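Local coordinates for E3 SUMO-protein ligase SIZ1 (Saccharomyces cerevisiae, PDB 3I2D) that acts as an E3 SUMO ligase that promotes attachment of SUMO (Smt3) to PCNA and septins, working with the conjugating enzyme Ubc9 through its SP-RING zinc finger, at residues I137-P140 and F141-L145; S161-G164 and T165-P168; I126-L129 and G130-N134; K219-K222 and Q223-L226. All coordinates share one frame; numbering follows the deposited sequence.

Contact 1 of 4, residues I137-P140 and F141-L145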
loop_
_atom_site.group_PDB
_atom_site.type_symbol
_atom_site.label_atom_id
_atom_site.label_comp_id
_atom_site.label_asym_id
_atom_site.label_seq_id
_atom_site.Cartn_x
_atom_site.Cartn_y
_atom_site.Cartn_z
ATOM N N ILE A 137 -4.421 7.268 -8.619
ATOM C CA ILE A 137 -3.947 6.674 -9.860
ATOM C C ILE A 137 -5.176 6.391 -10.703
ATOM O O ILE A 137 -6.030 5.599 -10.322
ATOM C CB ILE A 137 -3.197 5.379 -9.612
ATOM C CG1 ILE A 137 -1.879 5.689 -8.903
ATOM C CG2 ILE A 137 -2.981 4.648 -10.923
ATOM C CD1 ILE A 137 -1.165 4.463 -8.363
ATOM N N GLN A 138 -5.276 7.049 -11.847
ATOM C CA GLN A 138 -6.425 6.848 -12.700
ATOM C C GLN A 138 -6.148 6.993 -14.186
ATOM O O GLN A 138 -5.859 8.088 -14.666
ATOM C CB GLN A 138 -7.522 7.817 -12.315
ATOM C CG GLN A 138 -8.861 7.421 -12.863
ATOM C CD GLN A 138 -9.908 8.476 -12.604
ATOM O OE1 GLN A 138 -9.870 9.559 -13.192
ATOM N NE2 GLN A 138 -10.843 8.178 -11.704
ATOM N N PHE A 139 -6.240 5.866 -14.893
ATOM C CA PHE A 139 -6.059 5.790 -16.333
ATOM C C PHE A 139 -7.389 6.051 -17.047
ATOM O O PHE A 139 -8.453 5.783 -16.505
ATOM C CB PHE A 139 -5.602 4.392 -16.723
ATOM C CG PHE A 139 -4.158 4.140 -16.482
ATOM C CD1 PHE A 139 -3.665 4.028 -15.196
ATOM C CD2 PHE A 139 -3.277 4.037 -17.551
ATOM C CE1 PHE A 139 -2.307 3.820 -14.982
ATOM C CE2 PHE A 139 -1.934 3.833 -17.345
ATOM C CZ PHE A 139 -1.443 3.725 -16.058
ATOM N N PRO A 140 -7.354 6.591 -18.270
ATOM C CA PRO A 140 -8.643 6.809 -18.928
ATOM C C PRO A 140 -9.205 5.460 -19.397
ATOM O O PRO A 140 -8.445 4.570 -19.754
ATOM C CB PRO A 140 -8.283 7.723 -20.092
ATOM C CG PRO A 140 -6.878 7.307 -20.419
ATOM C CD PRO A 140 -6.260 7.205 -19.041
ATOM N N PHE A 141 -10.529 5.315 -19.374
ATOM C CA PHE A 141 -11.195 4.092 -19.803
ATOM C C PHE A 141 -12.121 4.420 -20.968
ATOM O O PHE A 141 -12.829 5.420 -20.943
ATOM C CB PHE A 141 -12.025 3.519 -18.659
ATOM C CG PHE A 141 -12.688 2.213 -18.985
ATOM C CD1 PHE A 141 -12.057 1.002 -18.686
ATOM C CD2 PHE A 141 -13.956 2.184 -19.576
ATOM C CE1 PHE A 141 -12.677 -0.214 -18.966
ATOM C CE2 PHE A 141 -14.592 0.968 -19.864
ATOM C CZ PHE A 141 -13.951 -0.230 -19.558
ATOM N N PRO A 142 -12.118 3.594 -22.017
ATOM C CA PRO A 142 -11.330 2.369 -22.204
ATOM C C PRO A 142 -9.912 2.691 -22.696
ATOM O O PRO A 142 -9.649 3.783 -23.216
ATOM C CB PRO A 142 -12.130 1.620 -23.260
ATOM C CG PRO A 142 -12.551 2.783 -24.179
ATOM C CD PRO A 142 -12.965 3.872 -23.195
ATOM N N ASN A 143 -8.995 1.747 -22.538
ATOM C CA ASN A 143 -7.639 1.978 -23.008
ATOM C C ASN A 143 -6.938 0.679 -23.322
ATOM O O ASN A 143 -7.383 -0.399 -22.942
ATOM C CB ASN A 143 -6.830 2.769 -21.968
ATOM C CG ASN A 143 -6.321 1.903 -20.812
ATOM O OD1 ASN A 143 -5.535 0.987 -21.013
ATOM N ND2 ASN A 143 -6.756 2.212 -19.595
ATOM N N GLU A 144 -5.854 0.786 -24.062
ATOM C CA GLU A 144 -5.049 -0.370 -24.385
ATOM C C GLU A 144 -3.611 0.077 -24.323
ATOM O O GLU A 144 -3.205 0.975 -25.057
ATOM C CB GLU A 144 -5.344 -0.909 -25.769
ATOM C CG GLU A 144 -4.422 -2.056 -26.091
ATOM C CD GLU A 144 -4.871 -2.840 -27.289
ATOM O OE1 GLU A 144 -6.009 -3.371 -27.243
ATOM O OE2 GLU A 144 -4.084 -2.919 -28.266
ATOM N N LEU A 145 -2.852 -0.540 -23.426
ATOM C CA LEU A 145 -1.450 -0.196 -23.255
ATOM C C LEU A 145 -0.559 -1.263 -23.871
ATOM O O LEU A 145 -0.767 -2.468 -23.671
ATOM C CB LEU A 145 -1.121 -0.052 -21.771
ATOM C CG LEU A 145 0.286 0.419 -21.417
ATOM C CD1 LEU A 145 0.511 1.849 -21.895
ATOM C CD2 LEU A 145 0.456 0.330 -19.922
#
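N143 reaches back three residues to P140, and this is the one hydrogen bond between I137-P140 and F141-L145. Its ND2 donates to P140 O at 2.9 Å, nearly straight (163° at the hydrogen). The oxygen lies almost in the plane of the N143 amide, so the N-H is well aimed, while from the acceptor's side the nitrogen sits tilted a little out of the carbonyl plane. The torsion that allows this is chi1 of 79°, which tucks CG between the N143 backbone nitrogen and carbonyl carbon and folds the amide in over the turn. With glycine in place of N143, P140 O would probably lose this donor, and nothing from the side chain would then tie the two ends of the turn.

The backbone geometry is that of a cis-proline turn, type VIb, with F141 and P142 at its two corners and a cis peptide bond joining them. Packing follows from that bond. F141 carries CG anti to its nitrogen (chi1 -177°), which lays the ring beside the proline, with P142 CB 4.1 Å above the ring plane and over its centre. F139 CB lies 3.8 Å from N143 ND2, so the amide that grips P140 also rests against the root of the F139 side chain.

The turn leads into strand 143-147, where E144 bonds through its backbone to I187 of strand 182-191. P140 packs inward on Y188 and T191 of that same strand and on V87 of strand 74-90, while F139 touches S123 of strand 117-125.

Contact 2 of 4, residues S161-G164 and T165-P168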
loop_
_atom_site.group_PDB
_atom_site.type_symbol
_atom_site.label_atom_id
_atom_site.label_comp_id
_atom_site.label_asym_id
_atom_site.label_seq_id
_atom_site.Cartn_x
_atom_site.Cartn_y
_atom_site.Cartn_z
ATOM N N SER A 161 -7.795 -5.873 -5.757
ATOM C CA SER A 161 -9.107 -5.317 -5.429
ATOM C C SER A 161 -9.370 -4.051 -6.242
ATOM O O SER A 161 -10.502 -3.584 -6.329
ATOM C CB SER A 161 -9.157 -4.936 -3.959
ATOM O OG SER A 161 -8.321 -3.807 -3.743
ATOM N N LYS A 162 -8.316 -3.490 -6.821
ATOM C CA LYS A 162 -8.435 -2.270 -7.598
ATOM C C LYS A 162 -8.546 -2.583 -9.080
ATOM O O LYS A 162 -7.737 -3.340 -9.629
ATOM C CB LYS A 162 -7.196 -1.402 -7.398
ATOM C CG LYS A 162 -6.871 -1.003 -5.980
ATOM C CD LYS A 162 -7.555 0.293 -5.610
ATOM C CE LYS A 162 -6.825 0.957 -4.466
ATOM N NZ LYS A 162 -5.388 1.170 -4.837
ATOM N N PRO A 163 -9.541 -1.992 -9.758
ATOM C CA PRO A 163 -9.671 -2.262 -11.192
ATOM C C PRO A 163 -8.395 -1.764 -11.868
ATOM O O PRO A 163 -7.630 -1.016 -11.271
ATOM C CB PRO A 163 -10.905 -1.457 -11.583
ATOM C CG PRO A 163 -10.897 -0.322 -10.603
ATOM C CD PRO A 163 -10.504 -0.976 -9.309
ATOM N N GLY A 164 -8.166 -2.171 -13.108
ATOM C CA GLY A 164 -6.967 -1.767 -13.819
ATOM C C GLY A 164 -6.719 -0.286 -14.014
ATOM O O GLY A 164 -5.569 0.163 -14.002
ATOM N N THR A 165 -7.782 0.483 -14.199
ATOM C CA THR A 165 -7.633 1.917 -14.412
ATOM C C THR A 165 -7.195 2.637 -13.138
ATOM O O THR A 165 -6.806 3.804 -13.183
ATOM C CB THR A 165 -8.951 2.559 -14.937
ATOM O OG1 THR A 165 -10.036 2.215 -14.068
ATOM C CG2 THR A 165 -9.270 2.079 -16.353
ATOM N N ALA A 166 -7.221 1.940 -12.010
ATOM C CA ALA A 166 -6.839 2.562 -10.748
ATOM C C ALA A 166 -5.522 2.073 -10.127
ATOM O O ALA A 166 -5.314 2.192 -8.921
ATOM C CB ALA A 166 -7.969 2.401 -9.748
ATOM N N LYS A 167 -4.633 1.518 -10.933
ATOM C CA LYS A 167 -3.357 1.061 -10.399
ATOM C C LYS A 167 -2.340 1.127 -11.511
ATOM O O LYS A 167 -2.685 0.968 -12.685
ATOM C CB LYS A 167 -3.464 -0.369 -9.853
ATOM C CG LYS A 167 -3.836 -1.432 -10.876
ATOM C CD LYS A 167 -4.259 -2.726 -10.184
ATOM C CE LYS A 167 -4.836 -3.739 -11.166
ATOM N NZ LYS A 167 -5.169 -5.047 -10.517
ATOM N N PRO A 168 -1.071 1.368 -11.166
ATOM C CA PRO A 168 -0.012 1.452 -12.177
ATOM C C PRO A 168 0.166 0.162 -12.998
ATOM O O PRO A 168 -0.221 -0.935 -12.573
ATOM C CB PRO A 168 1.218 1.785 -11.342
ATOM C CG PRO A 168 0.962 1.023 -10.079
ATOM C CD PRO A 168 -0.497 1.337 -9.811
#
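The flat peptide group between P163 and G164 meets the rest of the turn mainly through its oxygen: A166 N donates to P163 O from above the carbonyl plane, 51° out of it, at 3.1 Å. Beside the same oxygen runs the aliphatic chain of K167, with CG 3.8 Å from P163 O. This is a type I beta turn, with G164 and T165 at the corners, and a second turn overlaps it through a weak bond from K167 N to G164 O at 3.5 Å. Together they make a single short turn of 3-10 helix in the loop between strands 150-151 and 169-170 of the PINIT domain.

K167 doubles back along the residues that precede the turn. Its CG stands between the backbone nitrogen and the carbonyl carbon (chi1 62°), and beyond CG the chain is fully extended, which carries CD and CE alongside the K162 and P163 carbonyls. The ammonium at the end has its main partner in F159 O, just upstream, and adds only a weak bond from NZ to K162 O at 3.2 Å. A leucine in place of K167 would probably leave F159 O and K162 O without the ammonium and let the incoming loop shift against the turn.

Just past the turn, P168 packs on Y120 and F122 of strand 117-125. The apolar contact across the turn is small: P163 CG meets A166 CB at 4.1 Å.

Contact 3 of 4, residues I126-L129 and G130-N134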
loop_
_atom_site.group_PDB
_atom_site.type_symbol
_atom_site.label_atom_id
_atom_site.label_comp_id
_atom_site.label_asym_id
_atom_site.label_seq_id
_atom_site.Cartn_x
_atom_site.Cartn_y
_atom_site.Cartn_z
ATOM N N ILE A 126 -5.171 15.769 -15.027
ATOM C CA ILE A 126 -4.552 17.072 -14.894
ATOM C C ILE A 126 -5.409 17.920 -13.940
ATOM O O ILE A 126 -4.900 18.745 -13.189
ATOM C CB ILE A 126 -4.424 17.754 -16.267
ATOM C CG1 ILE A 126 -3.170 17.246 -16.983
ATOM C CG2 ILE A 126 -4.298 19.252 -16.106
ATOM C CD1 ILE A 126 -3.115 15.756 -17.178
ATOM N N ASN A 127 -6.715 17.694 -13.961
ATOM C CA ASN A 127 -7.625 18.422 -13.090
ATOM C C ASN A 127 -8.467 17.417 -12.333
ATOM O O ASN A 127 -9.619 17.184 -12.677
ATOM C CB ASN A 127 -8.527 19.346 -13.915
ATOM C CG ASN A 127 -7.829 20.641 -14.313
ATOM O OD1 ASN A 127 -7.677 21.546 -13.490
ATOM N ND2 ASN A 127 -7.385 20.730 -15.571
ATOM N N PRO A 128 -7.891 16.789 -11.299
ATOM C CA PRO A 128 -8.621 15.799 -10.502
ATOM C C PRO A 128 -9.655 16.405 -9.563
ATOM O O PRO A 128 -9.628 17.606 -9.257
ATOM C CB PRO A 128 -7.514 15.094 -9.724
ATOM C CG PRO A 128 -6.508 16.188 -9.528
ATOM C CD PRO A 128 -6.476 16.857 -10.887
ATOM N N LEU A 129 -10.574 15.561 -9.113
ATOM C CA LEU A 129 -11.593 15.997 -8.179
ATOM C C LEU A 129 -10.846 16.545 -6.971
ATOM O O LEU A 129 -11.047 17.700 -6.576
ATOM C CB LEU A 129 -12.481 14.819 -7.752
ATOM C CG LEU A 129 -13.709 14.466 -8.602
ATOM C CD1 LEU A 129 -13.327 14.211 -10.062
ATOM C CD2 LEU A 129 -14.376 13.245 -7.990
ATOM N N GLY A 130 -9.960 15.715 -6.417
ATOM C CA GLY A 130 -9.190 16.108 -5.251
ATOM C C GLY A 130 -8.036 17.060 -5.517
ATOM O O GLY A 130 -8.164 18.037 -6.258
ATOM N N SER A 131 -6.900 16.766 -4.896
ATOM C CA SER A 131 -5.695 17.573 -5.036
ATOM C C SER A 131 -4.649 16.880 -5.902
ATOM O O SER A 131 -4.515 15.662 -5.873
ATOM C CB SER A 131 -5.103 17.861 -3.654
ATOM O OG SER A 131 -3.765 18.324 -3.756
ATOM N N ARG A 132 -3.908 17.661 -6.673
ATOM C CA ARG A 132 -2.880 17.106 -7.533
ATOM C C ARG A 132 -1.734 16.621 -6.668
ATOM O O ARG A 132 -0.932 15.791 -7.083
ATOM C CB ARG A 132 -2.385 18.172 -8.520
ATOM C CG ARG A 132 -3.373 18.508 -9.624
ATOM C CD ARG A 132 -2.921 19.722 -10.386
ATOM N NE ARG A 132 -1.579 19.553 -10.933
ATOM C CZ ARG A 132 -1.316 19.150 -12.172
ATOM N NH1 ARG A 132 -2.312 18.876 -13.004
ATOM N NH2 ARG A 132 -0.057 19.013 -12.579
ATOM N N GLY A 133 -1.669 17.151 -5.455
ATOM C CA GLY A 133 -0.610 16.774 -4.543
ATOM C C GLY A 133 -0.819 15.399 -3.956
ATOM O O GLY A 133 0.117 14.801 -3.431
ATOM N N ASN A 134 -2.051 14.903 -4.038
ATOM C CA ASN A 134 -2.394 13.578 -3.528
ATOM C C ASN A 134 -3.183 12.842 -4.620
ATOM O O ASN A 134 -4.218 12.227 -4.366
ATOM C CB ASN A 134 -3.242 13.709 -2.263
ATOM C CG ASN A 134 -3.206 12.453 -1.417
ATOM O OD1 ASN A 134 -4.145 12.166 -0.678
ATOM N ND2 ASN A 134 -2.109 11.699 -1.513
#
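R132 NH1 donates to I126 O at 2.6 Å, drawing together the first part of the loop between strands 117-125 and 143-147 in the PINIT domain. The approach is well defined from both sides. I126 O lies at the edge of the guanidinium, in its plane, and NH1 comes to the oxygen in the carbonyl plane along a lone pair, with 119° at the oxygen. The bond is somewhat bent at the hydrogen (143°). What brings the guanidinium round is a kink in the arginine chain at chi3 (56°), which turns NH1 toward the loop's start.

The arginine has a second grip, for NE donates to P64 O elsewhere in the chain. Two bonds to backbone carbonyls from separate parts of the guanidinium should fix its rotation, and together they tie the loop to the segment around P64 and H67; R132 also bonds to H67 through its backbone.

Its aliphatic part is supported by carbon. The P128 ring crosses the arginine chain at about a right angle, with P128 CD 3.7 Å from R132 CG. I126 runs side by side with R132 in the same direction, its CG2 branch 3.7 Å from NH1. Upstream, I126 pairs through its backbone with E194, and N127 O takes a bond from K193 NZ, so the loop's first residues are held as well.

The far end curls into a beta turn, in which N134 N donates to S131 O at 3.2 Å. Inside it sits an ST turn: S131 OG accepts from G133 N at 2.9 Å.

Contact 4 of 4, residues K219-K222 and Q223-L226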
loop_
_atom_site.group_PDB
_atom_site.type_symbol
_atom_site.label_atom_id
_atom_site.label_comp_id
_atom_site.label_asym_id
_atom_site.label_seq_id
_atom_site.Cartn_x
_atom_site.Cartn_y
_atom_site.Cartn_z
ATOM N N LYS A 219 6.438 -1.235 21.140
ATOM C CA LYS A 219 5.262 -2.064 21.318
ATOM C C LYS A 219 4.225 -1.383 22.207
ATOM O O LYS A 219 4.416 -0.253 22.635
ATOM C CB LYS A 219 5.648 -3.442 21.869
ATOM C CG LYS A 219 6.641 -3.445 22.989
ATOM C CD LYS A 219 6.952 -4.884 23.434
ATOM C CE LYS A 219 7.866 -5.619 22.458
ATOM N NZ LYS A 219 7.296 -5.650 21.099
ATOM N N ILE A 220 3.104 -2.050 22.432
ATOM C CA ILE A 220 2.061 -1.518 23.285
ATOM C C ILE A 220 2.360 -2.286 24.562
ATOM O O ILE A 220 2.082 -3.481 24.664
ATOM C CB ILE A 220 0.665 -1.880 22.731
ATOM C CG1 ILE A 220 0.493 -1.257 21.348
ATOM C CG2 ILE A 220 -0.438 -1.384 23.654
ATOM C CD1 ILE A 220 -0.726 -1.759 20.622
ATOM N N ILE A 221 2.955 -1.588 25.521
ATOM C CA ILE A 221 3.372 -2.193 26.778
ATOM C C ILE A 221 2.227 -2.757 27.610
ATOM O O ILE A 221 1.090 -2.280 27.540
ATOM C CB ILE A 221 4.224 -1.178 27.602
ATOM C CG1 ILE A 221 3.366 -0.015 28.096
ATOM C CG2 ILE A 221 5.323 -0.600 26.709
ATOM C CD1 ILE A 221 4.168 1.097 28.765
ATOM N N LYS A 222 2.543 -3.786 28.391
ATOM C CA LYS A 222 1.564 -4.458 29.233
ATOM C C LYS A 222 0.763 -3.528 30.142
ATOM O O LYS A 222 -0.441 -3.706 30.316
ATOM C CB LYS A 222 2.261 -5.528 30.073
ATOM C CG LYS A 222 3.143 -6.472 29.264
ATOM C CD LYS A 222 3.781 -7.521 30.145
ATOM C CE LYS A 222 2.721 -8.397 30.780
ATOM N NZ LYS A 222 3.300 -9.328 31.795
ATOM N N GLN A 223 1.420 -2.539 30.736
ATOM C CA GLN A 223 0.708 -1.623 31.616
ATOM C C GLN A 223 -0.515 -1.052 30.918
ATOM O O GLN A 223 -1.591 -1.004 31.506
ATOM C CB GLN A 223 1.621 -0.485 32.086
ATOM C CG GLN A 223 2.557 -0.848 33.246
ATOM C CD GLN A 223 3.551 -1.956 32.896
ATOM O OE1 GLN A 223 4.125 -1.977 31.800
ATOM N NE2 GLN A 223 3.771 -2.868 33.834
ATOM N N ALA A 224 -0.351 -0.632 29.664
ATOM C CA ALA A 224 -1.456 -0.064 28.878
ATOM C C ALA A 224 -2.609 -1.061 28.754
ATOM O O ALA A 224 -3.761 -0.753 29.064
ATOM C CB ALA A 224 -0.963 0.339 27.475
ATOM N N THR A 225 -2.291 -2.262 28.293
ATOM C CA THR A 225 -3.301 -3.289 28.131
ATOM C C THR A 225 -4.031 -3.575 29.440
ATOM O O THR A 225 -5.244 -3.807 29.443
ATOM C CB THR A 225 -2.672 -4.590 27.593
ATOM O OG1 THR A 225 -2.148 -4.354 26.282
ATOM C CG2 THR A 225 -3.708 -5.703 27.531
ATOM N N LEU A 226 -3.287 -3.559 30.547
ATOM C CA LEU A 226 -3.857 -3.829 31.865
ATOM C C LEU A 226 -4.833 -2.755 32.285
ATOM O O LEU A 226 -5.888 -3.055 32.851
ATOM C CB LEU A 226 -2.750 -3.962 32.911
ATOM C CG LEU A 226 -2.133 -5.359 32.929
ATOM C CD1 LEU A 226 -1.128 -5.477 34.061
ATOM C CD2 LEU A 226 -3.245 -6.384 33.097
HETATM O O HOH W 1 0.384 -5.203 25.272
#
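Helix 222-234 begins at K222, with I221 at the N-cap, and the carbonyls of both take its first amides: L226 N gives a sound bond to K222 O at 2.9 Å, while A224 N and T225 N share I221 O through two weak bonds. The side chain of I221 is a hydrocarbon and cannot accept a bond, so what this cap residue offers the helix is its own carbonyl.

A water bridges the approaching loop and the first turn. It donates to I220 O at 2.5 Å and is hydrogen-bonded to T225 OG1 at 2.9 Å. T225 holds OG1 beside its own nitrogen (chi1 -64°), which brings the hydroxyl to the water.

Apolar side chains pack round A224. I220 CG2 meets A224 CB at 4.2 Å, and I221 CG1 comes to the same methyl. The K222 chain bends away to lie on E307 and F308 of helix 307-313, which T225 also touches; its NZ makes a long, weak ion pair with D311.

I220 bonds through its backbone to I305 and E307, and its side chain is about 7 Å from that of C268, a zinc ligand, so the approach to the helix passes near the SP-RING zinc site without touching it. Further along, L226 rests CG 3.5 Å from K222 O.

Overall arrangement
Along the chain the order is contact 3, contact 1, contact 2, contact 4. The first three belong to the PINIT domain. Contacts 3 and 1 occupy consecutive parts of the connection from strand 117-125 to strand 143-147, and so lead from one four-stranded antiparallel sheet to the other; their centres are about 17 Å apart. Contact 2, in the loop before strand 169-170, touches contact 1: F139 N probably donates to T165 O at 2.7 Å, and I137 packs on P168. Contact 4 lies near the zinc site, its centre about 48 Å from that of contact 1, so the PINIT contacts and this one sit far apart in an elongated chain.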